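Local coordinates for protein dextranase (Pseudarthrobacter oxydans, PDB 6NZS) that probably hydrolyses internal alpha-1,6-glucosidic linkages of dextran as an endo-acting glycoside hydrolase of family 49, at residues A[491-496]-A[531-536]; A[520-525]-A[572-577]; A[416-421]-A[451-456]. All coordinates share one frame; numbering follows the deposited sequence.

Contact 1. Residues A[491-496]-A[531-536]; sequences VYALSD and EKVTIG
Asp496 reaches across to the backbone of Thr534: its OD1 accepts the amide hydrogen of Thr534 N at 2.9 Å, nearly straight at 167°, but the donor lies well above the carboxylate plane. CG of Asp496 stands beside its own backbone N, opposite the carbonyl carbon (chi1 -76°), and this rotation carries the carboxylate over to the threonine. The two side chains run obliquely past one another, with Thr534 OG1 3.3 Å from Asp496 CG. A water joins their polar ends, donating to OD2 of Asp496 at 2.9 Å and hydrogen-bonding to Thr534 OG1. The backbones also meet, Asp496 CA making a CA-H...O contact with Thr534 O at 3.2 Å. An alanine here lacks the carboxylate, which would probably leave Thr534 N without this partner, the water without one of its anchors and the 531-536 loop less firmly tied to the strand. Val533 supplies the apolar half of the contact. Its CG2, between backbone N and carbonyl carbon (chi1 of the residue -55°), lies against Ala493 CB at 3.8 Å, while CG1 rests on the backbone of Ser495. Ser495 turns its hydroxyl elsewhere, to Thr469 OG1 and the amide of Arg421. The 491-496 segment covers the bend between strands 489-493 and 495-507; the 531-536 loop, which follows strand 521-524, packs against this bend, and Ile535 touches Leu522 and Arg524 of that neighbouring strand.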
loop_
_atom_site.group_PDB
_atom_site.type_symbol
_atom_site.label_atom_id
_atom_site.label_comp_id
_atom_site.label_asym_id
_atom_site.label_seq_id
_atom_site.Cartn_x
_atom_site.Cartn_y
_atom_site.Cartn_z
ATOM N N VAL A 491 11.164 -2.798 -17.740
ATOM C CA VAL A 491 11.878 -1.530 -17.703
ATOM C C VAL A 491 11.841 -0.930 -19.099
ATOM O O VAL A 491 12.526 -1.415 -20.006
ATOM C CB VAL A 491 13.320 -1.721 -17.216
ATOM C CG1 VAL A 491 14.097 -0.404 -17.295
ATOM C CG2 VAL A 491 13.328 -2.260 -15.782
ATOM N N TYR A 492 11.039 0.115 -19.273
ATOM C CA TYR A 492 11.107 0.970 -20.458
ATOM C C TYR A 492 11.950 2.166 -20.037
ATOM O O TYR A 492 11.458 3.084 -19.377
ATOM C CB TYR A 492 9.704 1.334 -20.942
ATOM C CG TYR A 492 8.889 0.074 -21.125
ATOM C CD1 TYR A 492 9.069 -0.740 -22.237
ATOM C CD2 TYR A 492 8.004 -0.347 -20.139
ATOM C CE1 TYR A 492 8.357 -1.927 -22.377
ATOM C CE2 TYR A 492 7.298 -1.511 -20.264
ATOM C CZ TYR A 492 7.467 -2.293 -21.386
ATOM O OH TYR A 492 6.763 -3.472 -21.500
ATOM N N ALA A 493 13.243 2.114 -20.364
ATOM C CA ALA A 493 14.200 3.060 -19.796
ATOM C C ALA A 493 14.034 4.434 -20.425
ATOM O O ALA A 493 14.244 4.604 -21.631
ATOM C CB ALA A 493 15.627 2.557 -19.994
ATOM N N LEU A 494 13.664 5.410 -19.602
ATOM C CA LEU A 494 13.535 6.796 -20.025
ATOM C C LEU A 494 14.757 7.619 -19.656
ATOM O O LEU A 494 14.808 8.813 -19.974
ATOM C CB LEU A 494 12.272 7.420 -19.426
ATOM C CG LEU A 494 10.955 6.728 -19.798
ATOM C CD1 LEU A 494 9.802 7.324 -19.002
ATOM C CD2 LEU A 494 10.699 6.836 -21.297
ATOM N N SER A 495 15.739 6.995 -19.010
ATOM C CA SER A 495 16.977 7.619 -18.580
ATOM C C SER A 495 18.081 6.584 -18.724
ATOM O O SER A 495 17.811 5.382 -18.799
ATOM C CB SER A 495 16.895 8.033 -17.099
ATOM O OG SER A 495 15.792 8.889 -16.837
ATOM N N ASP A 496 19.330 7.051 -18.794
ATOM C CA ASP A 496 20.446 6.137 -18.590
ATOM C C ASP A 496 20.211 5.379 -17.290
ATOM O O ASP A 496 19.777 5.961 -16.292
ATOM C CB ASP A 496 21.766 6.904 -18.494
ATOM C CG ASP A 496 22.266 7.398 -19.844
ATOM O OD1 ASP A 496 21.613 7.171 -20.887
ATOM O OD2 ASP A 496 23.334 8.049 -19.854
ATOM N N GLU A 531 18.621 9.767 -30.050
ATOM C CA GLU A 531 19.721 9.294 -29.220
ATOM C C GLU A 531 19.168 8.377 -28.135
ATOM O O GLU A 531 18.278 8.777 -27.377
ATOM C CB GLU A 531 20.448 10.476 -28.588
ATOM C CG GLU A 531 21.629 10.070 -27.716
ATOM C CD GLU A 531 22.268 11.245 -27.007
ATOM O OE1 GLU A 531 21.897 12.402 -27.305
ATOM O OE2 GLU A 531 23.143 11.009 -26.143
ATOM N N LYS A 532 19.701 7.159 -28.061
ATOM C CA LYS A 532 19.218 6.163 -27.114
ATOM C C LYS A 532 19.840 6.376 -25.743
ATOM O O LYS A 532 21.024 6.702 -25.625
ATOM C CB LYS A 532 19.601 4.760 -27.589
ATOM C CG LYS A 532 18.609 4.106 -28.525
ATOM C CD LYS A 532 18.700 2.594 -28.466
ATOM C CE LYS A 532 18.381 1.991 -29.816
ATOM N NZ LYS A 532 18.155 0.528 -29.726
ATOM N N VAL A 533 19.037 6.175 -24.696
ATOM C CA VAL A 533 19.625 6.021 -23.372
ATOM C C VAL A 533 20.471 4.751 -23.352
ATOM O O VAL A 533 20.319 3.848 -24.184
ATOM C CB VAL A 533 18.579 5.988 -22.245
ATOM C CG1 VAL A 533 17.701 7.220 -22.300
ATOM C CG2 VAL A 533 17.738 4.708 -22.324
ATOM N N THR A 534 21.377 4.684 -22.385
ATOM C CA THR A 534 22.248 3.537 -22.215
ATOM C C THR A 534 21.873 2.786 -20.945
ATOM O O THR A 534 21.444 3.382 -19.950
ATOM C CB THR A 534 23.713 3.974 -22.140
ATOM O OG1 THR A 534 23.912 4.766 -20.966
ATOM C CG2 THR A 534 24.078 4.803 -23.363
ATOM N N ILE A 535 22.008 1.466 -20.996
ATOM C CA ILE A 535 21.975 0.628 -19.805
ATOM C C ILE A 535 23.397 0.165 -19.542
ATOM O O ILE A 535 24.094 -0.279 -20.466
ATOM C CB ILE A 535 21.019 -0.564 -19.962
ATOM C CG1 ILE A 535 19.626 -0.061 -20.317
ATOM C CG2 ILE A 535 20.990 -1.377 -18.678
ATOM C CD1 ILE A 535 18.697 -1.150 -20.736
ATOM N N GLY A 536 23.837 0.308 -18.298
ATOM C CA GLY A 536 25.207 -0.020 -17.964
ATOM C C GLY A 536 25.567 -1.448 -18.321
ATOM O O GLY A 536 24.712 -2.330 -18.457
HETATM O O HOH W 1 25.780 6.925 -20.926
#

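Contact 2. Residues A[520-525]-A[572-577]; sequences SHLKRY and IGFDGE
Phe574 lays its ring against Leu522, whose CB sits over one face, 3.8 Å from the ring centroid, in a CH-pi contact offset toward the rim. Ile572 CG2 covers the opposite face, so the ring is sandwiched between its own segment and the strand. Two backbone bonds run beside it: Gly573 N donates to Ser520 O at 2.8 Å, and Asp575 N to Leu522 O in a longer bond of 3.3 Å. Lys523 and Asp575 form a salt bridge, NZ approaching the syn lone pair of OD1 at 2.8 Å. The lysine chain is extended as far as CE and then bends (chi4 -71°), which swings the ammonium onto the carboxylate; its CE meanwhile lies over the centre of the His521 ring. A longer salt bridge, 3.5 Å from Arg524 NH2 to Glu577 OE2, has guanidinium and carboxylate planes turned 48° apart. One water links Arg524 N, Asp575 OD2 and Glu577 OE2, giving the strand's amide a mediated hold on both acids.

Further out, Lys532 makes a second salt bridge to Glu577 OE2, Val533 O accepts from Arg524 NH1, and Tyr492 OH bonds to His521 ND1. Trp582 meets the Phe574 ring edge-to-face. Strand 521-524 is outermost of the six in its parallel sheet within the chain, and the 572-577 segment runs beside it in nearly the same direction, bridged at Ser520 and Ile572. Such stacking of successive chain segments in parallel belongs to the beta-solenoid of the family 49 catalytic fold, here toward its C-terminal end.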
loop_
_atom_site.group_PDB
_atom_site.type_symbol
_atom_site.label_atom_id
_atom_site.label_comp_id
_atom_site.label_asym_id
_atom_site.label_seq_id
_atom_site.Cartn_x
_atom_site.Cartn_y
_atom_site.Cartn_z
ATOM N N SER A 520 8.953 -10.429 -19.194
ATOM C CA SER A 520 9.713 -9.328 -18.617
ATOM C C SER A 520 10.476 -8.617 -19.731
ATOM O O SER A 520 10.957 -9.264 -20.666
ATOM C CB SER A 520 10.681 -9.850 -17.558
ATOM O OG SER A 520 9.987 -10.144 -16.349
ATOM N N HIS A 521 10.570 -7.280 -19.633
ATOM C CA HIS A 521 11.126 -6.438 -20.690
ATOM C C HIS A 521 12.257 -5.561 -20.165
ATOM O O HIS A 521 12.274 -5.160 -19.001
ATOM C CB HIS A 521 10.057 -5.495 -21.265
ATOM C CG HIS A 521 9.199 -6.114 -22.325
ATOM N ND1 HIS A 521 8.048 -5.518 -22.792
ATOM C CD2 HIS A 521 9.320 -7.282 -23.001
ATOM C CE1 HIS A 521 7.506 -6.281 -23.726
ATOM N NE2 HIS A 521 8.257 -7.359 -23.869
ATOM N N LEU A 522 13.188 -5.241 -21.065
ATOM C CA LEU A 522 14.265 -4.286 -20.799
ATOM C C LEU A 522 14.564 -3.610 -22.130
ATOM O O LEU A 522 15.111 -4.250 -23.037
ATOM C CB LEU A 522 15.496 -5.010 -20.275
ATOM C CG LEU A 522 16.713 -4.136 -19.945
ATOM C CD1 LEU A 522 16.417 -3.169 -18.792
ATOM C CD2 LEU A 522 17.886 -5.016 -19.591
ATOM N N LYS A 523 14.187 -2.336 -22.259
ATOM C CA LYS A 523 14.242 -1.637 -23.538
ATOM C C LYS A 523 14.812 -0.244 -23.327
ATOM O O LYS A 523 14.524 0.403 -22.317
ATOM C CB LYS A 523 12.840 -1.497 -24.143
ATOM C CG LYS A 523 12.153 -2.835 -24.444
ATOM C CD LYS A 523 10.837 -2.631 -25.183
ATOM C CE LYS A 523 10.190 -3.963 -25.528
ATOM N NZ LYS A 523 10.949 -4.672 -26.606
ATOM N N ARG A 524 15.606 0.217 -24.295
ATOM C CA ARG A 524 16.208 1.546 -24.258
ATOM C C ARG A 524 15.427 2.462 -25.192
ATOM O O ARG A 524 15.389 2.233 -26.406
ATOM C CB ARG A 524 17.676 1.480 -24.688
ATOM C CG ARG A 524 18.522 0.568 -23.819
ATOM C CD ARG A 524 20.008 0.687 -24.114
ATOM N NE ARG A 524 20.378 0.168 -25.428
ATOM C CZ ARG A 524 21.111 0.831 -26.319
ATOM N NH1 ARG A 524 21.550 2.052 -26.057
ATOM N NH2 ARG A 524 21.402 0.271 -27.485
ATOM N N TYR A 525 14.804 3.493 -24.628
ATOM C CA TYR A 525 14.093 4.476 -25.429
ATOM C C TYR A 525 15.055 5.589 -25.857
ATOM O O TYR A 525 16.211 5.642 -25.424
ATOM C CB TYR A 525 12.872 5.006 -24.668
ATOM C CG TYR A 525 11.677 4.056 -24.674
ATOM C CD1 TYR A 525 11.809 2.744 -25.118
ATOM C CD2 TYR A 525 10.423 4.482 -24.260
ATOM C CE1 TYR A 525 10.722 1.878 -25.133
ATOM C CE2 TYR A 525 9.326 3.622 -24.277
ATOM C CZ TYR A 525 9.489 2.331 -24.717
ATOM O OH TYR A 525 8.410 1.469 -24.739
ATOM N N ILE A 572 11.991 -14.138 -19.327
ATOM C CA ILE A 572 12.787 -12.941 -19.599
ATOM C C ILE A 572 12.837 -12.707 -21.104
ATOM O O ILE A 572 13.440 -13.493 -21.842
ATOM C CB ILE A 572 14.190 -13.036 -18.991
ATOM C CG1 ILE A 572 14.112 -13.016 -17.465
ATOM C CG2 ILE A 572 15.077 -11.888 -19.487
ATOM C CD1 ILE A 572 15.432 -13.348 -16.776
ATOM N N GLY A 573 12.208 -11.618 -21.552
ATOM C CA GLY A 573 12.178 -11.217 -22.949
ATOM C C GLY A 573 12.879 -9.888 -23.179
ATOM O O GLY A 573 12.410 -9.042 -23.945
ATOM N N PHE A 574 14.002 -9.704 -22.492
ATOM C CA PHE A 574 14.800 -8.493 -22.643
ATOM C C PHE A 574 15.310 -8.382 -24.081
ATOM O O PHE A 574 15.550 -9.387 -24.755
ATOM C CB PHE A 574 15.994 -8.563 -21.686
ATOM C CG PHE A 574 15.625 -8.524 -20.206
ATOM C CD1 PHE A 574 14.330 -8.231 -19.778
ATOM C CD2 PHE A 574 16.601 -8.761 -19.249
ATOM C CE1 PHE A 574 14.026 -8.186 -18.417
ATOM C CE2 PHE A 574 16.307 -8.729 -17.897
ATOM C CZ PHE A 574 15.011 -8.436 -17.478
ATOM N N ASP A 575 15.475 -7.147 -24.557
ATOM C CA ASP A 575 15.937 -6.945 -25.930
ATOM C C ASP A 575 17.316 -7.568 -26.125
ATOM O O ASP A 575 18.190 -7.469 -25.262
ATOM C CB ASP A 575 16.038 -5.450 -26.252
ATOM C CG ASP A 575 14.689 -4.775 -26.424
ATOM O OD1 ASP A 575 13.633 -5.415 -26.232
ATOM O OD2 ASP A 575 14.689 -3.565 -26.735
ATOM N N GLY A 576 17.509 -8.215 -27.279
ATOM C CA GLY A 576 18.786 -8.854 -27.552
ATOM C C GLY A 576 19.960 -7.893 -27.518
ATOM O O GLY A 576 21.054 -8.268 -27.093
ATOM N N GLU A 577 19.746 -6.643 -27.934
ATOM C CA GLU A 577 20.828 -5.662 -27.911
ATOM C C GLU A 577 21.310 -5.368 -26.498
ATOM O O GLU A 577 22.399 -4.812 -26.328
ATOM C CB GLU A 577 20.416 -4.367 -28.621
ATOM C CG GLU A 577 19.437 -3.484 -27.856
ATOM C CD GLU A 577 19.159 -2.169 -28.566
ATOM O OE1 GLU A 577 19.701 -1.957 -29.674
ATOM O OE2 GLU A 577 18.394 -1.341 -28.031
HETATM O O HOH W 2 12.525 -6.231 -23.802
HETATM O O HOH W 3 16.575 -1.741 -26.078
#

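Contact 3. Residues A[416-421]-A[451-456]; sequences WGWTPR and NSSSHW
Three backbone hydrogen bonds join the segments, the first from Trp416 N to Asn451 O at 3.0 Å, in the carbonyl plane. Trp418 N donates to Ser453 O, also 3.0 Å and almost straight (175°), though from above that carbonyl's plane. The direction then reverses, Trp456 N donating to Trp418 O at 3.1 Å on a lone pair. Trp418 O also lies over the centre of the His455 ring and takes a CA-H...O contact from His455. Gly417 O lies close to the guanidinium plane of Arg421, which grips it side-on with NE and NH2. Ser453 OG donates to Ser454 O while standing over the Trp418 ring, and Ser453 CB packs on its six-membered part, 3.8 Å from the centroid. Trp418 NE1 is satisfied by Asp389 OD2, Ser452 OG by Tyr492 O, and the Asn451 amide by Arg490 O, Tyr445 O and Gln415 NE2. Over one face of Trp416 lie Asn451 O and Ser452 CB. Strands 414-415 and 450-452 are parallel neighbours, and this backbone pairing carried past the strand ends into the following turns is that of consecutive coils in a right-handed parallel beta-helix, as in the pectate-lyase-like clan.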
loop_
_atom_site.group_PDB
_atom_site.type_symbol
_atom_site.label_atom_id
_atom_site.label_comp_id
_atom_site.label_asym_id
_atom_site.label_seq_id
_atom_site.Cartn_x
_atom_site.Cartn_y
_atom_site.Cartn_z
ATOM N N TRP A 416 9.558 3.282 -11.066
ATOM C CA TRP A 416 10.493 4.402 -11.172
ATOM C C TRP A 416 10.447 5.091 -12.530
ATOM O O TRP A 416 11.266 5.988 -12.784
ATOM C CB TRP A 416 11.932 4.025 -10.772
ATOM C CG TRP A 416 12.670 3.112 -11.709
ATOM C CD1 TRP A 416 13.357 3.463 -12.843
ATOM C CD2 TRP A 416 12.826 1.692 -11.571
ATOM N NE1 TRP A 416 13.923 2.346 -13.414
ATOM C CE2 TRP A 416 13.611 1.248 -12.656
ATOM C CE3 TRP A 416 12.390 0.757 -10.624
ATOM C CZ2 TRP A 416 13.965 -0.093 -12.825
ATOM C CZ3 TRP A 416 12.732 -0.580 -10.801
ATOM C CH2 TRP A 416 13.508 -0.990 -11.895
ATOM N N GLY A 417 9.500 4.728 -13.393
ATOM C CA GLY A 417 9.375 5.328 -14.708
ATOM C C GLY A 417 8.419 6.503 -14.779
ATOM O O GLY A 417 8.374 7.333 -13.859
ATOM N N TRP A 418 7.656 6.569 -15.881
ATOM C CA TRP A 418 6.698 7.627 -16.231
ATOM C C TRP A 418 7.343 8.889 -16.803
ATOM O O TRP A 418 6.734 9.561 -17.641
ATOM C CB TRP A 418 5.749 8.006 -15.088
ATOM C CG TRP A 418 4.748 6.952 -14.661
ATOM C CD1 TRP A 418 4.632 6.397 -13.413
ATOM C CD2 TRP A 418 3.690 6.381 -15.454
ATOM N NE1 TRP A 418 3.589 5.499 -13.390
ATOM C CE2 TRP A 418 2.996 5.469 -14.627
ATOM C CE3 TRP A 418 3.280 6.534 -16.787
ATOM C CZ2 TRP A 418 1.905 4.727 -15.079
ATOM C CZ3 TRP A 418 2.189 5.797 -17.235
ATOM C CH2 TRP A 418 1.521 4.895 -16.383
ATOM N N THR A 419 8.521 9.265 -16.315
ATOM C CA THR A 419 9.280 10.390 -16.854
ATOM C C THR A 419 10.755 10.053 -16.718
ATOM O O THR A 419 11.124 9.199 -15.904
ATOM C CB THR A 419 9.009 11.708 -16.097
ATOM O OG1 THR A 419 9.598 11.665 -14.787
ATOM C CG2 THR A 419 7.536 12.024 -15.961
ATOM N N PRO A 420 11.629 10.718 -17.476
ATOM C CA PRO A 420 13.059 10.640 -17.156
ATOM C C PRO A 420 13.300 11.182 -15.753
ATOM O O PRO A 420 12.628 12.115 -15.307
ATOM C CB PRO A 420 13.712 11.539 -18.218
ATOM C CG PRO A 420 12.725 11.580 -19.337
ATOM C CD PRO A 420 11.378 11.521 -18.687
ATOM N N ARG A 421 14.248 10.571 -15.039
ATOM C CA ARG A 421 14.524 10.943 -13.658
ATOM C C ARG A 421 16.020 10.875 -13.391
ATOM O O ARG A 421 16.759 10.158 -14.070
ATOM C CB ARG A 421 13.784 10.031 -12.662
ATOM C CG ARG A 421 12.277 10.103 -12.783
ATOM C CD ARG A 421 11.573 9.164 -11.796
ATOM N NE ARG A 421 10.157 9.005 -12.127
ATOM C CZ ARG A 421 9.209 9.889 -11.830
ATOM N NH1 ARG A 421 9.512 11.014 -11.179
ATOM N NH2 ARG A 421 7.953 9.655 -12.182
ATOM N N ASN A 451 8.963 -2.035 -12.209
ATOM C CA ASN A 451 8.546 -1.368 -13.438
ATOM C C ASN A 451 9.182 0.008 -13.560
ATOM O O ASN A 451 9.242 0.763 -12.590
ATOM C CB ASN A 451 7.016 -1.244 -13.413
ATOM C CG ASN A 451 6.410 -0.654 -14.681
ATOM O OD1 ASN A 451 5.487 0.151 -14.582
ATOM N ND2 ASN A 451 6.876 -1.076 -15.858
ATOM N N SER A 452 9.650 0.309 -14.767
ATOM C CA SER A 452 9.813 1.676 -15.259
ATOM C C SER A 452 8.824 1.816 -16.409
ATOM O O SER A 452 9.095 1.375 -17.532
ATOM C CB SER A 452 11.236 1.941 -15.735
ATOM O OG SER A 452 11.282 3.180 -16.451
ATOM N N SER A 453 7.664 2.396 -16.124
ATOM C CA SER A 453 6.667 2.594 -17.164
ATOM C C SER A 453 7.180 3.577 -18.213
ATOM O O SER A 453 8.030 4.435 -17.937
ATOM C CB SER A 453 5.370 3.131 -16.561
ATOM O OG SER A 453 4.367 3.285 -17.562
ATOM N N SER A 454 6.645 3.448 -19.425
ATOM C CA SER A 454 6.860 4.437 -20.473
ATOM C C SER A 454 6.231 5.774 -20.065
ATOM O O SER A 454 5.593 5.898 -19.020
ATOM C CB SER A 454 6.290 3.903 -21.783
ATOM O OG SER A 454 4.923 3.571 -21.623
ATOM N N HIS A 455 6.401 6.792 -20.918
ATOM C CA HIS A 455 6.092 8.164 -20.522
ATOM C C HIS A 455 4.590 8.403 -20.399
ATOM O O HIS A 455 3.814 8.034 -21.281
ATOM C CB HIS A 455 6.675 9.143 -21.537
ATOM C CG HIS A 455 6.949 10.501 -20.967
ATOM N ND1 HIS A 455 5.946 11.388 -20.639
ATOM C CD2 HIS A 455 8.115 11.114 -20.651
ATOM C CE1 HIS A 455 6.484 12.494 -20.152
ATOM N NE2 HIS A 455 7.797 12.353 -20.149
ATOM N N TRP A 456 4.191 9.071 -19.312
ATOM C CA TRP A 456 2.777 9.363 -19.083
ATOM C C TRP A 456 2.170 10.210 -20.198
ATOM O O TRP A 456 0.964 10.123 -20.449
ATOM C CB TRP A 456 2.577 10.046 -17.724
ATOM C CG TRP A 456 3.121 11.450 -17.649
ATOM C CD1 TRP A 456 4.365 11.824 -17.240
ATOM C CD2 TRP A 456 2.429 12.661 -17.985
ATOM N NE1 TRP A 456 4.496 13.195 -17.300
ATOM C CE2 TRP A 456 3.320 13.731 -17.757
ATOM C CE3 TRP A 456 1.143 12.944 -18.461
ATOM C CZ2 TRP A 456 2.967 15.062 -17.988
ATOM C CZ3 TRP A 456 0.793 14.263 -18.689
ATOM C CH2 TRP A 456 1.702 15.307 -18.454
#

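Overall arrangement
The three contacts follow one parallel sheet of the solenoid, in which strand 489-493 lies between strands 450-452 and 521-524. The centre of contact 1 is about 11 Å from the centre of each of the others, while the centres of contacts 2 and 3 are about 15 Å apart. Tyr492 N to Ser452 O, 2.9 Å, joins contact 1 to contact 3. Toward contact 2, Ile535 CD1 packs on Arg524 CG at 3.5 Å, setting the 531-536 loop against strand 521-524. Contacts 2 and 3 touch only lightly, through Tyr525 CE2 and Ser454 CB at 3.9 Å. In sequence, contact 3 closes before the other two, whose segments alternate.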